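Glyco_hydro_cc domain-containing protein (Cryptococcus neoformans, PDB 6UBC) binds oligosaccharides and belongs to subgroup VII of glycoside hydrolase family 128, a family that cleaves beta-1,3-glucans. Local coordinates at residues Lys302-Gln316 / Thr334-Asn346. Numbering follows the deposited sequence.
Sequences KDQGSILISPSMCHQ and TSWDITNLHINKN
With chi1 at -176°, Asn340 swings its amide away from its own backbone N and across to the chain at Ser310, where ND2 gives a hydrogen bond to the carbonyl O of Ser310 (2.9 Å), the acceptor lying in the plane of the Asn340 amide, while OD1 is hydrogen-bonded to Thr369. Ser310 answers with its hydroxyl: chi1 of 80° tucks OG between backbone N and carbonyl carbon, so that it accepts from Asn340 N at 2.9 Å while donating to Pro311 O. Ser310 CB itself lies over the five-membered ring of Trp336, 3.6 Å from its centroid, a CH-pi contact. Farther along, Ser312 CB sits above the centre of the His342 ring, whose ND1 is hydrogen-bonded to Glu274.

Backbone pairing between these neighbouring parallel strands of the (beta/alpha)8 barrel is brief. Leu308 O takes both Asp337 N and Ile338 N, and Ser310 N reaches Ile338 O; after this single bridge direct backbone bonds give way to side-chain links and to waters joining Met313 to Asn340 and His342. Gln316 closes the far end, its amide gripping Asn344 through OE1 to N (2.9 Å) and NE2 to O (3.0 Å). At the other end Asp337 splits its carboxylate: OD2 receives Leu308 N almost straight (178°), and OD1 offers its syn lone pair to Lys302 NZ at 2.6 Å. Side-chain amides, hydroxyls and water thus stand in for missing strand-to-strand bonds, while the lysine probably stabilises the negative charge of Asp337.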
loop_
_atom_site.group_PDB
_atom_site.type_symbol
_atom_site.label_atom_id
_atom_site.label_comp_id
_atom_site.label_asym_id
_atom_site.label_seq_id
_atom_site.Cartn_x
_atom_site.Cartn_y
_atom_site.Cartn_z
ATOM N N LYS A 302 6.165 14.892 9.353
ATOM C CA LYS A 302 5.393 15.788 8.475
ATOM C C LYS A 302 6.077 17.183 8.469
ATOM O O LYS A 302 6.173 17.788 7.380
ATOM C CB LYS A 302 3.968 15.887 8.995
ATOM C CG LYS A 302 3.133 16.938 8.294
ATOM C CD LYS A 302 2.002 16.396 7.496
ATOM C CE LYS A 302 1.034 17.493 7.098
ATOM N NZ LYS A 302 0.612 17.387 5.678
ATOM N N ASP A 303 6.629 17.597 9.622
ATOM C CA ASP A 303 7.342 18.887 9.836
ATOM C C ASP A 303 8.587 18.966 8.952
ATOM O O ASP A 303 9.056 20.036 8.667
ATOM C CB ASP A 303 7.764 19.012 11.306
ATOM C CG ASP A 303 6.572 19.219 12.249
ATOM O OD1 ASP A 303 5.486 19.760 11.758
ATOM O OD2 ASP A 303 6.726 18.859 13.462
ATOM N N GLN A 304 9.129 17.838 8.569
ATOM C CA GLN A 304 10.332 17.777 7.744
ATOM C C GLN A 304 9.924 17.536 6.296
ATOM O O GLN A 304 10.804 17.276 5.524
ATOM C CB GLN A 304 11.252 16.712 8.328
ATOM C CG GLN A 304 11.275 16.750 9.854
ATOM C CD GLN A 304 12.099 17.920 10.325
ATOM O OE1 GLN A 304 13.178 18.153 9.801
ATOM N NE2 GLN A 304 11.584 18.690 11.274
ATOM N N GLY A 305 8.651 17.605 5.934
ATOM C CA GLY A 305 8.312 17.438 4.521
ATOM C C GLY A 305 7.771 16.053 4.164
ATOM O O GLY A 305 7.358 15.881 2.984
ATOM N N SER A 306 7.720 15.105 5.098
ATOM C CA SER A 306 7.299 13.710 4.760
ATOM C C SER A 306 5.809 13.737 4.420
ATOM O O SER A 306 5.037 14.446 5.125
ATOM C CB SER A 306 7.608 12.753 5.866
ATOM O OG SER A 306 9.000 12.738 6.111
ATOM N N ILE A 307 5.425 13.061 3.341
ATOM C CA ILE A 307 4.000 12.802 3.019
ATOM C C ILE A 307 3.516 11.597 3.859
ATOM O O ILE A 307 4.191 10.518 3.799
ATOM C CB ILE A 307 3.818 12.581 1.512
ATOM C CG1 ILE A 307 4.049 13.860 0.716
ATOM C CG2 ILE A 307 2.458 12.040 1.203
ATOM C CD1 ILE A 307 4.354 13.605 -0.731
ATOM N N LEU A 308 2.402 11.749 4.597
ATOM C CA LEU A 308 1.890 10.703 5.510
ATOM C C LEU A 308 0.760 9.921 4.847
ATOM O O LEU A 308 -0.249 10.489 4.419
ATOM C CB LEU A 308 1.400 11.284 6.801
ATOM C CG LEU A 308 2.435 12.127 7.538
ATOM C CD1 LEU A 308 1.895 12.418 8.914
ATOM C CD2 LEU A 308 3.781 11.418 7.607
ATOM N N ILE A 309 0.974 8.614 4.737
ATOM C CA ILE A 309 -0.021 7.681 4.180
ATOM C C ILE A 309 -0.615 6.891 5.359
ATOM O O ILE A 309 0.114 6.369 6.175
ATOM C CB ILE A 309 0.637 6.818 3.112
ATOM C CG1 ILE A 309 1.098 7.727 1.962
ATOM C CG2 ILE A 309 -0.263 5.713 2.624
ATOM C CD1 ILE A 309 2.571 7.562 1.643
ATOM N N SER A 310 -1.924 6.762 5.401
ATOM C CA SER A 310 -2.669 6.227 6.574
ATOM C C SER A 310 -2.322 4.749 6.749
ATOM O O SER A 310 -1.784 4.098 5.838
ATOM C CB SER A 310 -4.154 6.400 6.387
ATOM O OG SER A 310 -4.734 5.424 5.555
ATOM N N PRO A 311 -2.679 4.157 7.917
ATOM C CA PRO A 311 -2.716 2.700 8.004
ATOM C C PRO A 311 -3.684 2.110 6.971
ATOM O O PRO A 311 -4.623 2.773 6.528
ATOM C CB PRO A 311 -3.239 2.385 9.428
ATOM C CG PRO A 311 -2.989 3.703 10.191
ATOM C CD PRO A 311 -3.231 4.789 9.138
ATOM N N SER A 312 -3.441 0.856 6.609
ATOM C CA SER A 312 -4.284 0.086 5.681
ATOM C C SER A 312 -5.301 -0.752 6.453
ATOM O O SER A 312 -4.880 -1.531 7.285
ATOM C CB SER A 312 -3.431 -0.827 4.812
ATOM O OG SER A 312 -2.460 -1.545 5.591
ATOM N N MET A 313 -6.558 -0.733 6.014
ATOM C CA MET A 313 -7.606 -1.611 6.601
ATOM C C MET A 313 -7.703 -2.949 5.836
ATOM O O MET A 313 -8.079 -2.990 4.636
ATOM C CB MET A 313 -8.970 -0.927 6.630
ATOM C CG MET A 313 -8.982 0.329 7.487
ATOM S SD MET A 313 -8.530 0.154 9.234
ATOM C CE MET A 313 -6.767 0.501 9.165
ATOM N N CYS A 314 -7.572 -4.041 6.563
ATOM C CA CYS A 314 -7.810 -5.377 5.940
ATOM C C CYS A 314 -9.293 -5.511 5.619
ATOM O O CYS A 314 -9.583 -6.256 4.700
ATOM C CB CYS A 314 -7.328 -6.533 6.812
ATOM S SG CYS A 314 -8.290 -6.658 8.328
ATOM N N HIS A 315 -10.181 -4.816 6.334
ATOM C CA HIS A 315 -11.661 -4.984 6.194
ATOM C C HIS A 315 -12.177 -4.241 4.957
ATOM O O HIS A 315 -13.374 -4.334 4.709
ATOM C CB HIS A 315 -12.406 -4.647 7.456
ATOM C CG HIS A 315 -12.207 -5.624 8.558
ATOM N ND1 HIS A 315 -11.204 -5.481 9.508
ATOM C CD2 HIS A 315 -12.888 -6.780 8.850
ATOM C CE1 HIS A 315 -11.279 -6.524 10.349
ATOM N NE2 HIS A 315 -12.339 -7.299 10.016
ATOM N N GLN A 316 -11.331 -3.508 4.232
ATOM C CA GLN A 316 -11.702 -2.845 2.950
ATOM C C GLN A 316 -12.926 -1.957 3.252
ATOM O O GLN A 316 -12.925 -1.255 4.281
ATOM C CB GLN A 316 -11.971 -3.907 1.871
ATOM C CG GLN A 316 -10.755 -4.799 1.635
ATOM C CD GLN A 316 -10.919 -5.634 0.389
ATOM O OE1 GLN A 316 -10.907 -5.073 -0.731
ATOM N NE2 GLN A 316 -11.102 -6.946 0.619
ATOM N N THR A 334 -2.514 14.572 14.417
ATOM C CA THR A 334 -1.986 14.937 13.065
ATOM C C THR A 334 -2.593 13.985 12.049
ATOM O O THR A 334 -2.378 12.748 12.215
ATOM C CB THR A 334 -0.459 14.861 13.007
ATOM O OG1 THR A 334 -0.002 15.862 13.920
ATOM C CG2 THR A 334 0.094 15.055 11.610
ATOM N N SER A 335 -3.375 14.478 11.094
ATOM C CA SER A 335 -4.096 13.563 10.167
ATOM C C SER A 335 -3.114 13.082 9.094
ATOM O O SER A 335 -1.963 13.591 8.988
ATOM C CB SER A 335 -5.399 14.092 9.575
ATOM O OG SER A 335 -6.180 12.968 9.005
ATOM N N TRP A 336 -3.571 12.152 8.284
ATOM C CA TRP A 336 -2.776 11.692 7.141
ATOM C C TRP A 336 -3.026 12.611 5.939
ATOM O O TRP A 336 -4.084 13.321 5.919
ATOM C CB TRP A 336 -3.088 10.246 6.824
ATOM C CG TRP A 336 -4.523 9.959 6.483
ATOM C CD1 TRP A 336 -5.066 10.005 5.236
ATOM C CD2 TRP A 336 -5.526 9.431 7.346
ATOM N NE1 TRP A 336 -6.346 9.579 5.277
ATOM C CE2 TRP A 336 -6.653 9.184 6.556
ATOM C CE3 TRP A 336 -5.580 9.108 8.693
ATOM C CZ2 TRP A 336 -7.828 8.695 7.093
ATOM C CZ3 TRP A 336 -6.757 8.628 9.225
ATOM C CH2 TRP A 336 -7.874 8.449 8.430
ATOM N N ASP A 337 -2.123 12.531 4.961
ATOM C CA ASP A 337 -2.277 13.251 3.670
ATOM C C ASP A 337 -3.022 12.372 2.665
ATOM O O ASP A 337 -3.792 12.895 1.860
ATOM C CB ASP A 337 -0.908 13.654 3.151
ATOM C CG ASP A 337 -0.162 14.547 4.081
ATOM O OD1 ASP A 337 -0.718 15.558 4.410
ATOM O OD2 ASP A 337 0.965 14.236 4.438
ATOM N N ILE A 338 -2.721 11.069 2.697
ATOM C CA ILE A 338 -3.124 10.065 1.670
ATOM C C ILE A 338 -3.771 8.860 2.361
ATOM O O ILE A 338 -3.169 8.330 3.280
ATOM C CB ILE A 338 -1.940 9.696 0.767
ATOM C CG1 ILE A 338 -1.508 10.910 -0.074
ATOM C CG2 ILE A 338 -2.271 8.492 -0.095
ATOM C CD1 ILE A 338 -0.265 10.674 -0.827
ATOM N N THR A 339 -4.982 8.514 1.929
ATOM C CA THR A 339 -5.769 7.391 2.481
ATOM C C THR A 339 -5.218 6.129 1.796
ATOM O O THR A 339 -5.119 6.080 0.571
ATOM C CB THR A 339 -7.270 7.537 2.272
ATOM O OG1 THR A 339 -7.651 8.833 2.739
ATOM C CG2 THR A 339 -8.038 6.469 3.019
ATOM N N ASN A 340 -4.867 5.152 2.622
ATOM C CA ASN A 340 -4.200 3.905 2.218
ATOM C C ASN A 340 -5.246 2.823 2.063
ATOM O O ASN A 340 -5.885 2.481 3.112
ATOM C CB ASN A 340 -3.203 3.508 3.311
ATOM C CG ASN A 340 -2.359 2.295 2.996
ATOM O OD1 ASN A 340 -2.615 1.605 2.021
ATOM N ND2 ASN A 340 -1.356 2.029 3.853
ATOM N N LEU A 341 -5.352 2.207 0.888
ATOM C CA LEU A 341 -6.263 1.073 0.672
ATOM C C LEU A 341 -5.461 -0.204 0.383
ATOM O O LEU A 341 -4.426 -0.156 -0.344
ATOM C CB LEU A 341 -7.184 1.342 -0.527
ATOM C CG LEU A 341 -8.453 2.131 -0.219
ATOM C CD1 LEU A 341 -8.148 3.459 0.424
ATOM C CD2 LEU A 341 -9.309 2.313 -1.507
ATOM N N HIS A 342 -6.056 -1.315 0.804
ATOM C CA HIS A 342 -5.742 -2.691 0.354
ATOM C C HIS A 342 -7.001 -3.139 -0.366
ATOM O O HIS A 342 -8.084 -3.144 0.244
ATOM C CB HIS A 342 -5.395 -3.576 1.575
ATOM C CG HIS A 342 -4.006 -3.325 2.037
ATOM N ND1 HIS A 342 -3.443 -4.053 3.043
ATOM C CD2 HIS A 342 -3.119 -2.403 1.641
ATOM C CE1 HIS A 342 -2.250 -3.560 3.256
ATOM N NE2 HIS A 342 -1.994 -2.527 2.416
ATOM N N ILE A 343 -6.851 -3.503 -1.639
ATOM C CA ILE A 343 -8.013 -3.946 -2.432
ATOM C C ILE A 343 -7.837 -5.419 -2.764
ATOM O O ILE A 343 -6.899 -5.761 -3.509
ATOM C CB ILE A 343 -8.171 -3.063 -3.662
ATOM C CG1 ILE A 343 -8.447 -1.620 -3.234
ATOM C CG2 ILE A 343 -9.301 -3.541 -4.544
ATOM C CD1 ILE A 343 -8.665 -0.670 -4.410
ATOM N N ASN A 344 -8.721 -6.234 -2.213
ATOM C CA ASN A 344 -8.703 -7.706 -2.448
ATOM C C ASN A 344 -10.104 -8.026 -2.962
ATOM O O ASN A 344 -10.994 -8.211 -2.130
ATOM C CB ASN A 344 -8.303 -8.458 -1.182
ATOM C CG ASN A 344 -6.858 -8.108 -0.834
ATOM O OD1 ASN A 344 -5.967 -8.472 -1.578
ATOM N ND2 ASN A 344 -6.642 -7.542 0.347
ATOM N N LYS A 345 -10.235 -8.002 -4.283
ATOM C CA LYS A 345 -11.534 -8.105 -4.960
ATOM C C LYS A 345 -11.346 -8.928 -6.221
ATOM O O LYS A 345 -10.214 -9.154 -6.601
ATOM C CB LYS A 345 -12.056 -6.706 -5.257
ATOM C CG LYS A 345 -12.426 -5.858 -4.040
ATOM C CD LYS A 345 -13.564 -6.400 -3.173
ATOM C CE LYS A 345 -13.916 -5.351 -2.159
ATOM N NZ LYS A 345 -15.013 -5.765 -1.265
ATOM N N ASN A 346 -12.448 -9.398 -6.839
ATOM C CA ASN A 346 -12.306 -10.155 -8.083
ATOM C C ASN A 346 -13.110 -9.532 -9.210
ATOM O O ASN A 346 -13.241 -10.204 -10.233
ATOM C CB ASN A 346 -12.677 -11.621 -7.929
ATOM C CG ASN A 346 -14.158 -11.864 -7.751
ATOM O OD1 ASN A 346 -14.936 -10.928 -7.581
ATOM N ND2 ASN A 346 -14.539 -13.127 -7.747
HETATM O O HOH W 1 2.895 16.288 4.189
HETATM O O HOH W 2 -0.039 -0.297 5.166
HETATM O O HOH W 3 -8.324 -0.942 2.771
HETATM O O HOH W 4 -7.955 1.347 4.284
HETATM O O HOH W 5 -8.250 -7.639 2.715
#